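Histidine triad protein (Plasmodium falciparum 3D7, PDB 5CS2) probably hydrolyses diadenosine triphosphate to AMP and ADP as a histidine triad enzyme of the FHIT type, and is bound by the natural product cyclomarin A. Local coordinates at residues A[98-103]-A[115-120]; A[36-41]-A[59-64]; A[14-19]-A[194-199]. All blocks are in the same frame, centred on the assembly; numbering follows the deposited sequence.

Contact 1: residues A[98-103]-A[115-120]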
# COMPACT_ATOMS: atom_id res chain seq x y z
N PHE A 98 -5.81 8.35 -7.39
CA PHE A 98 -5.36 7.00 -7.75
C PHE A 98 -6.04 5.97 -6.88
O PHE A 98 -6.32 6.24 -5.71
CB PHE A 98 -3.83 6.85 -7.49
CG PHE A 98 -2.98 7.86 -8.20
CD1 PHE A 98 -2.55 7.63 -9.50
CD2 PHE A 98 -2.71 9.09 -7.62
CE1 PHE A 98 -1.83 8.61 -10.20
CE2 PHE A 98 -2.00 10.07 -8.31
CZ PHE A 98 -1.56 9.82 -9.59
N SER A 99 -6.25 4.80 -7.44
CA SER A 99 -6.67 3.61 -6.70
C SER A 99 -5.38 2.82 -6.53
O SER A 99 -4.66 2.56 -7.52
CB SER A 99 -7.70 2.77 -7.45
OG SER A 99 -8.94 3.45 -7.57
N ILE A 100 -5.00 2.54 -5.29
CA ILE A 100 -3.77 1.82 -5.01
C ILE A 100 -4.17 0.55 -4.29
O ILE A 100 -4.92 0.63 -3.32
CB ILE A 100 -2.78 2.66 -4.19
CG1 ILE A 100 -2.52 4.07 -4.84
CG2 ILE A 100 -1.48 1.88 -3.94
CD1 ILE A 100 -1.93 5.03 -3.83
N ALA A 101 -3.72 -0.62 -4.76
CA ALA A 101 -4.19 -1.85 -4.09
C ALA A 101 -3.29 -3.03 -4.24
O ALA A 101 -2.63 -3.18 -5.27
CB ALA A 101 -5.57 -2.23 -4.57
N ILE A 102 -3.33 -3.92 -3.20
CA ILE A 102 -2.66 -5.22 -3.22
C ILE A 102 -3.76 -6.29 -3.03
O ILE A 102 -4.55 -6.18 -2.09
CB ILE A 102 -1.57 -5.37 -2.13
CG1 ILE A 102 -0.50 -4.25 -2.21
CG2 ILE A 102 -0.91 -6.78 -2.18
CD1 ILE A 102 0.59 -4.36 -1.09
N GLN A 103 -3.86 -7.26 -3.97
CA GLN A 103 -4.78 -8.40 -3.81
C GLN A 103 -3.87 -9.44 -3.16
O GLN A 103 -3.15 -10.17 -3.85
CB GLN A 103 -5.31 -8.89 -5.18
CG GLN A 103 -6.05 -7.82 -5.94
CD GLN A 103 -6.24 -8.25 -7.37
OE1 GLN A 103 -5.28 -8.36 -8.13
NE2 GLN A 103 -7.46 -8.56 -7.72
N VAL A 115 3.59 -11.08 -5.03
CA VAL A 115 3.14 -9.80 -4.43
C VAL A 115 3.24 -8.71 -5.47
O VAL A 115 4.32 -8.51 -6.02
CB VAL A 115 4.01 -9.36 -3.21
CG1 VAL A 115 3.49 -8.04 -2.62
CG2 VAL A 115 4.06 -10.43 -2.15
N HIS A 116 2.15 -7.99 -5.69
CA HIS A 116 2.22 -6.82 -6.59
C HIS A 116 1.26 -5.71 -6.18
O HIS A 116 0.18 -5.97 -5.64
CB HIS A 116 2.05 -7.20 -8.08
CG HIS A 116 0.80 -7.94 -8.41
ND1 HIS A 116 0.64 -9.28 -8.05
CD2 HIS A 116 -0.29 -7.54 -9.09
CE1 HIS A 116 -0.56 -9.63 -8.50
NE2 HIS A 116 -1.15 -8.63 -9.14
N ILE A 117 1.63 -4.45 -6.47
CA ILE A 117 0.76 -3.32 -6.17
C ILE A 117 0.20 -2.80 -7.48
O ILE A 117 0.97 -2.61 -8.44
CB ILE A 117 1.56 -2.17 -5.49
CG1 ILE A 117 2.22 -2.60 -4.15
CG2 ILE A 117 0.66 -0.92 -5.31
CD1 ILE A 117 3.17 -1.55 -3.45
N HIS A 118 -1.10 -2.56 -7.51
CA HIS A 118 -1.81 -1.95 -8.63
C HIS A 118 -1.86 -0.46 -8.37
O HIS A 118 -2.22 -0.03 -7.25
CB HIS A 118 -3.26 -2.42 -8.70
CG HIS A 118 -3.39 -3.86 -9.03
ND1 HIS A 118 -3.53 -4.29 -10.33
CD2 HIS A 118 -3.39 -4.93 -8.20
CE1 HIS A 118 -3.63 -5.60 -10.26
NE2 HIS A 118 -3.55 -6.03 -8.99
N ILE A 119 -1.55 0.35 -9.39
CA ILE A 119 -1.69 1.81 -9.28
C ILE A 119 -2.54 2.16 -10.47
O ILE A 119 -2.11 1.92 -11.61
CB ILE A 119 -0.37 2.58 -9.29
CG1 ILE A 119 0.48 2.28 -8.06
CG2 ILE A 119 -0.63 4.11 -9.44
CD1 ILE A 119 1.90 2.85 -8.15
N ILE A 120 -3.72 2.72 -10.22
CA ILE A 120 -4.66 3.05 -11.31
C ILE A 120 -5.02 4.52 -11.22
O ILE A 120 -5.75 4.94 -10.31
CB ILE A 120 -5.93 2.16 -11.35
CG1 ILE A 120 -5.60 0.65 -11.27
CG2 ILE A 120 -6.78 2.49 -12.60
CD1 ILE A 120 -6.67 -0.23 -10.66
O HOH W 1 -2.09 -7.42 -6.18
O HOH W 2 -0.50 -9.59 -4.89
O HOH W 3 -3.47 -10.62 -9.39
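Three flat groups meet at one end of this strand pair: the His-118 and His-116 imidazoles and the Gln-103 amide. Ala-101 O, which accepts the backbone N-H of His-118, lies at the edge of the His-118 ring, in plane, 3.5 Å from His-118 CD2. Gln-103 crosses that ring, amide and ring planes 79° apart, and His-118 NE2 gives Gln-103 OE1 a weak, bent hydrogen bond of 3.0 Å; both residues are predicted to bind substrate. The other ring nitrogen, ND1, is hydrogen-bonded to His-55 NE2. A water over the centre of one His-116 ring face joins Gln-103 N to His-116 O; another, in plane at the ring edge, weakly links His-116 NE2 to Gln-103 OE1, and Phe-25 meets the ring edge-to-face. The strands form the antiparallel hairpin carrying the histidine triad motif, and His-116, its ND1 held by His-114 O, is the predicted nucleotide-accepting residue. Ser-99 with Ile-120 and Ala-101 with His-118 are hydrogen-bonded pairs; small Ala-101 suits a place where it also meets Ala-101 of the second subunit, into which the sheet continues. The face bearing Ile-100 and Ile-119 is apolar: Ile-100 CG2 meets Ile-117 CG2 side by side at 3.8 Å, both methyls anti to their backbone N, and Ile-102 CG1 reaches Ile-117 CG1 at 3.7 Å. Ile-100 and Ile-117 pack on helix 72-93 (Cys-82, Cys-86 and Ile-78), Ile-102 on Tyr-67.

Contact 2: residues A[36-41]-A[59-64]; sequences FITTKY and TTLKKK
Leu-61 meets the turn at Tyr-41 with both its backbone and its side chain. Its N-H bonds Tyr-41 O at 2.8 Å and nearly straight, though the donor stands above the carbonyl plane, 38° out of it. The same oxygen takes a CA-H contact from Thr-60, whose CA lies 3.4 Å from Tyr-41 O, and it also accepts a bond from a water, which in turn receives the N-H of Lys-62. The carbonyl is therefore gripped by one amide and one water, with a weaker C-H beside them.

The leucine side chain sets out toward the turn. With chi1 -77° its CG lies anti to its own carbonyl carbon, and the extended second torsion carries Leu-61 CD1 to the carbonyl oxygens of the turn, 3.4 Å from Thr-39 O and 3.7 Å from Lys-40 O. The other methyl, Leu-61 CD2, comes within 4.3 Å of Thr-38 CG2, a loose apolar touch. A forked side chain suits this spot, one methyl lying by backbone carbonyls and the other near a threonine methyl. Thr-60 has a different task: chi1 49° sets OG1 between its backbone N and carbonyl carbon, and from there the hydroxyl donates to Lys-62 O at 2.7 Å, bracing the bend that follows the strand. Within the turn, Lys-40 CG packs over one face of the Tyr-41 ring, offset toward the rim, while the lysine's NZ forms a salt bridge with Glu-13.

Strands 35-38, 42-46 and 56-60 follow one another as antiparallel neighbours, a beta meander in the HIT-domain sheet, and the contact spans the ends of its outer two. Leu-61 also rests on Tyr-43 of the middle strand, and Tyr-41 touches Glu-73 of helix 72-93, whose Asp-77 bonds the Thr-39 hydroxyl.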
# COMPACT_ATOMS: atom_id res chain seq x y z
N PHE A 36 9.34 0.07 -16.84
CA PHE A 36 9.73 1.49 -16.86
C PHE A 36 10.70 1.87 -15.72
O PHE A 36 11.27 2.96 -15.76
CB PHE A 36 8.49 2.38 -16.88
CG PHE A 36 7.46 2.03 -15.84
CD1 PHE A 36 7.65 2.38 -14.50
CD2 PHE A 36 6.29 1.36 -16.19
CE1 PHE A 36 6.70 2.03 -13.52
CE2 PHE A 36 5.32 1.06 -15.22
CZ PHE A 36 5.54 1.38 -13.89
N ILE A 37 10.85 1.01 -14.68
CA ILE A 37 11.78 1.33 -13.60
C ILE A 37 12.19 0.04 -12.89
O ILE A 37 11.35 -0.84 -12.71
CB ILE A 37 11.17 2.35 -12.57
CG1 ILE A 37 12.23 2.87 -11.57
CG2 ILE A 37 9.93 1.76 -11.83
CD1 ILE A 37 11.83 4.23 -10.83
N THR A 38 13.43 -0.02 -12.46
CA THR A 38 14.02 -1.08 -11.66
C THR A 38 14.71 -0.42 -10.48
O THR A 38 15.41 0.58 -10.66
CB THR A 38 14.99 -1.95 -12.51
OG1 THR A 38 14.29 -2.37 -13.68
CG2 THR A 38 15.49 -3.17 -11.75
N THR A 39 14.50 -0.98 -9.27
CA THR A 39 15.07 -0.49 -8.01
C THR A 39 15.89 -1.62 -7.39
O THR A 39 16.03 -2.68 -8.01
CB THR A 39 13.95 0.06 -7.07
OG1 THR A 39 13.23 -1.07 -6.58
CG2 THR A 39 13.00 1.03 -7.78
N LYS A 40 16.41 -1.40 -6.19
CA LYS A 40 17.22 -2.39 -5.48
C LYS A 40 16.44 -3.70 -5.28
O LYS A 40 17.04 -4.76 -5.41
CB LYS A 40 17.69 -1.82 -4.13
CG LYS A 40 18.67 -2.72 -3.38
CD LYS A 40 19.24 -2.05 -2.15
CE LYS A 40 20.25 -2.92 -1.44
NZ LYS A 40 20.93 -2.20 -0.33
N TYR A 41 15.13 -3.62 -4.99
CA TYR A 41 14.29 -4.80 -4.71
C TYR A 41 13.03 -4.94 -5.55
O TYR A 41 12.35 -5.96 -5.45
CB TYR A 41 13.89 -4.80 -3.23
CG TYR A 41 15.04 -4.84 -2.26
CD1 TYR A 41 15.71 -6.03 -1.98
CD2 TYR A 41 15.46 -3.69 -1.60
CE1 TYR A 41 16.78 -6.07 -1.09
CE2 TYR A 41 16.49 -3.73 -0.67
CZ TYR A 41 17.18 -4.91 -0.45
OH TYR A 41 18.22 -4.92 0.45
N THR A 59 6.24 -4.80 -8.58
CA THR A 59 6.42 -6.11 -7.96
C THR A 59 7.83 -6.24 -7.44
O THR A 59 8.69 -5.42 -7.78
CB THR A 59 6.00 -7.25 -8.92
OG1 THR A 59 5.88 -8.48 -8.18
CG2 THR A 59 6.97 -7.47 -10.02
N THR A 60 8.08 -7.28 -6.64
CA THR A 60 9.41 -7.53 -6.10
C THR A 60 10.24 -8.27 -7.13
O THR A 60 9.69 -9.03 -7.90
CB THR A 60 9.32 -8.36 -4.81
OG1 THR A 60 8.45 -9.46 -5.10
CG2 THR A 60 8.77 -7.55 -3.63
N LEU A 61 11.56 -8.04 -7.16
CA LEU A 61 12.42 -8.73 -8.12
C LEU A 61 12.49 -10.22 -7.74
O LEU A 61 12.52 -11.09 -8.63
CB LEU A 61 13.83 -8.10 -8.13
CG LEU A 61 13.97 -6.77 -8.88
CD1 LEU A 61 15.21 -6.00 -8.43
CD2 LEU A 61 13.96 -6.96 -10.39
N LYS A 62 12.46 -10.51 -6.42
CA LYS A 62 12.42 -11.87 -5.88
C LYS A 62 10.96 -12.32 -5.77
O LYS A 62 10.12 -11.58 -5.27
CB LYS A 62 13.13 -11.93 -4.51
CG LYS A 62 13.19 -13.34 -3.93
CD LYS A 62 14.38 -13.58 -3.00
CE LYS A 62 14.45 -15.02 -2.52
NZ LYS A 62 14.70 -15.99 -3.63
N LYS A 63 10.66 -13.53 -6.28
CA LYS A 63 9.30 -14.05 -6.24
C LYS A 63 8.91 -14.39 -4.79
O LYS A 63 9.56 -15.22 -4.15
CB LYS A 63 9.13 -15.27 -7.16
CG LYS A 63 7.68 -15.61 -7.42
CD LYS A 63 7.50 -17.08 -7.77
CE LYS A 63 6.05 -17.48 -7.70
NZ LYS A 63 5.61 -17.80 -6.31
N LYS A 64 7.91 -13.67 -4.27
CA LYS A 64 7.36 -13.86 -2.93
C LYS A 64 5.86 -13.81 -3.09
O LYS A 64 5.37 -12.92 -3.78
CB LYS A 64 7.90 -12.82 -1.95
CG LYS A 64 9.26 -13.25 -1.40
CD LYS A 64 10.06 -12.12 -0.84
CE LYS A 64 11.46 -12.59 -0.49
NZ LYS A 64 11.95 -12.06 0.81
O HOH W 4 13.02 -8.43 -4.08

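Contact 3: residues A[14-19]-A[194-199]; sequences WYKNKS and YINEKF
Ile-195 meets the indole of Trp-14 first, its CG2 methyl 3.6 Å from Trp-14 CZ2 in an oblique approach. The branch that touches stands anti to the isoleucine backbone N, while this buried residue also reaches Met-85 of helix 72-93. Asn-196 follows. Its OD1 lies in the plane of the indole at the ring edge, 3.6 Å from Trp-14 CZ2, and also 3.4 Å from Lys-16 CG, whose aliphatic chain crosses the amide at about a right angle. No direct hydrogen bond joins the segments; two waters do that work. One donates to Asn-196 OD1 and accepts from Asn-17 N; the other donates to Asn-17 OD1 at 2.7 Å and accepts from Asn-196 ND2. An asparagine suits this place because its amide serves both waters, as acceptor and as donor. Phe-199 closes the row: its carbonyl oxygen sits near the indole plane, 3.6 Å from Trp-14 CZ3, and its CB packs on the same ring atom, CZ3, at 4.1 Å. The phenyl itself turns away to meet Phe-84 edge-to-face. The Trp-14 side chain, its CG anti to the backbone N (chi1 179°), extends its six-membered ring to the helix, and the type II turn from Tyr-15 to Lys-18 brings Asn-17, with positive phi, to the waters. This is surface packing of a loop on a C-terminal helix, with the rim of the indole's six-membered ring set against Ile-195, Asn-196 and Phe-199, the last one turn beyond the first.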
# COMPACT_ATOMS: atom_id res chain seq x y z
N TRP A 14 18.28 3.88 -7.36
CA TRP A 14 18.01 4.05 -8.78
C TRP A 14 19.06 4.92 -9.48
O TRP A 14 19.63 5.85 -8.90
CB TRP A 14 16.62 4.65 -9.00
CG TRP A 14 16.25 4.89 -10.44
CD1 TRP A 14 15.66 4.02 -11.30
CD2 TRP A 14 16.45 6.11 -11.18
NE1 TRP A 14 15.50 4.59 -12.53
CE2 TRP A 14 15.98 5.88 -12.49
CE3 TRP A 14 17.05 7.35 -10.87
CZ2 TRP A 14 16.01 6.87 -13.48
CZ3 TRP A 14 17.09 8.33 -11.86
CH2 TRP A 14 16.55 8.09 -13.14
N TYR A 15 19.26 4.63 -10.77
CA TYR A 15 20.07 5.43 -11.68
C TYR A 15 19.49 5.24 -13.07
O TYR A 15 18.83 4.22 -13.33
CB TYR A 15 21.57 5.10 -11.61
CG TYR A 15 21.91 3.65 -11.84
CD1 TYR A 15 22.13 3.15 -13.12
CD2 TYR A 15 22.08 2.77 -10.77
CE1 TYR A 15 22.48 1.82 -13.34
CE2 TYR A 15 22.41 1.44 -10.97
CZ TYR A 15 22.62 0.97 -12.26
OH TYR A 15 22.95 -0.35 -12.46
N LYS A 16 19.66 6.25 -13.95
CA LYS A 16 19.13 6.16 -15.31
C LYS A 16 19.67 4.87 -15.93
O LYS A 16 20.86 4.56 -15.74
CB LYS A 16 19.63 7.35 -16.14
CG LYS A 16 19.09 7.40 -17.55
CD LYS A 16 19.54 8.66 -18.25
CE LYS A 16 20.68 8.44 -19.23
NZ LYS A 16 21.98 8.20 -18.54
N ASN A 17 18.79 4.11 -16.62
CA ASN A 17 19.09 2.85 -17.31
C ASN A 17 19.31 1.66 -16.39
O ASN A 17 19.64 0.59 -16.91
CB ASN A 17 20.30 3.00 -18.26
CG ASN A 17 20.03 3.97 -19.37
OD1 ASN A 17 18.90 4.14 -19.85
ND2 ASN A 17 21.09 4.62 -19.80
N LYS A 18 19.09 1.79 -15.05
CA LYS A 18 19.23 0.63 -14.18
C LYS A 18 18.24 -0.45 -14.69
O LYS A 18 17.07 -0.16 -14.91
CB LYS A 18 18.89 1.02 -12.73
CG LYS A 18 19.04 -0.11 -11.73
CD LYS A 18 18.80 0.40 -10.30
CE LYS A 18 18.82 -0.71 -9.27
NZ LYS A 18 20.11 -1.45 -9.24
N SER A 19 18.73 -1.68 -14.86
CA SER A 19 17.87 -2.77 -15.32
C SER A 19 18.25 -4.09 -14.66
O SER A 19 19.23 -4.16 -13.92
CB SER A 19 17.90 -2.87 -16.85
OG SER A 19 19.21 -3.18 -17.32
N TYR A 194 10.11 10.31 -19.01
CA TYR A 194 9.75 11.33 -18.03
C TYR A 194 10.58 11.22 -16.77
O TYR A 194 11.09 12.23 -16.31
CB TYR A 194 8.25 11.31 -17.74
CG TYR A 194 7.81 12.46 -16.88
CD1 TYR A 194 7.57 13.72 -17.43
CD2 TYR A 194 7.67 12.32 -15.50
CE1 TYR A 194 7.21 14.81 -16.63
CE2 TYR A 194 7.30 13.39 -14.69
CZ TYR A 194 7.07 14.63 -15.26
OH TYR A 194 6.70 15.68 -14.46
N ILE A 195 10.76 9.99 -16.21
CA ILE A 195 11.59 9.80 -15.04
C ILE A 195 13.00 10.33 -15.34
O ILE A 195 13.53 11.11 -14.56
CB ILE A 195 11.57 8.30 -14.56
CG1 ILE A 195 10.15 7.89 -14.14
CG2 ILE A 195 12.58 8.08 -13.45
CD1 ILE A 195 9.89 6.31 -13.95
N ASN A 196 13.58 9.92 -16.49
CA ASN A 196 14.92 10.33 -16.90
C ASN A 196 15.08 11.86 -17.01
O ASN A 196 16.05 12.42 -16.49
CB ASN A 196 15.27 9.66 -18.22
CG ASN A 196 15.54 8.18 -18.07
OD1 ASN A 196 15.78 7.68 -16.97
ND2 ASN A 196 15.55 7.46 -19.18
N GLU A 197 14.11 12.50 -17.62
CA GLU A 197 14.12 13.95 -17.84
C GLU A 197 14.13 14.74 -16.51
O GLU A 197 14.92 15.68 -16.35
CB GLU A 197 12.91 14.34 -18.71
CG GLU A 197 12.81 15.82 -19.04
CD GLU A 197 11.69 16.20 -19.99
OE1 GLU A 197 10.54 16.36 -19.53
OE2 GLU A 197 11.98 16.37 -21.20
N LYS A 198 13.30 14.31 -15.54
CA LYS A 198 13.16 15.01 -14.26
C LYS A 198 14.14 14.60 -13.19
O LYS A 198 14.36 15.37 -12.26
CB LYS A 198 11.71 14.84 -13.75
CG LYS A 198 10.64 15.38 -14.68
CD LYS A 198 10.75 16.90 -14.86
CE LYS A 198 9.67 17.43 -15.78
NZ LYS A 198 9.90 18.87 -16.08
N PHE A 199 14.72 13.39 -13.29
CA PHE A 199 15.54 12.88 -12.21
C PHE A 199 16.95 12.44 -12.54
O PHE A 199 17.63 11.91 -11.65
CB PHE A 199 14.77 11.74 -11.51
CG PHE A 199 13.56 12.29 -10.80
CD1 PHE A 199 13.69 13.04 -9.63
CD2 PHE A 199 12.30 12.18 -11.37
CE1 PHE A 199 12.57 13.60 -9.01
CE2 PHE A 199 11.18 12.77 -10.76
CZ PHE A 199 11.33 13.48 -9.60
O HOH W 5 15.82 4.91 -16.83
O HOH W 6 16.24 4.64 -19.51

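How the contacts relate
From the N terminus, the loop 14-19 comes first, and its partner, 194-199, lies almost at the other end of the chain. Contact 3 therefore closes a loop that encloses both of the others. Within it, contact 2 closes between 36-41 and 59-64 before contact 1 opens at 98-103, so these two follow in series and none cross. Contacts 1 and 2 reach neighbouring strands of one sheet, and beside them Val-115 N probably bonds Lys-64 O. Contact 2 also touches contact 3, Ile-37 packing on Trp-14. Contact 1, at the dimer-facing edge, lies across the chain's centre from contact 3, which ties the N-terminal loop to the last helix.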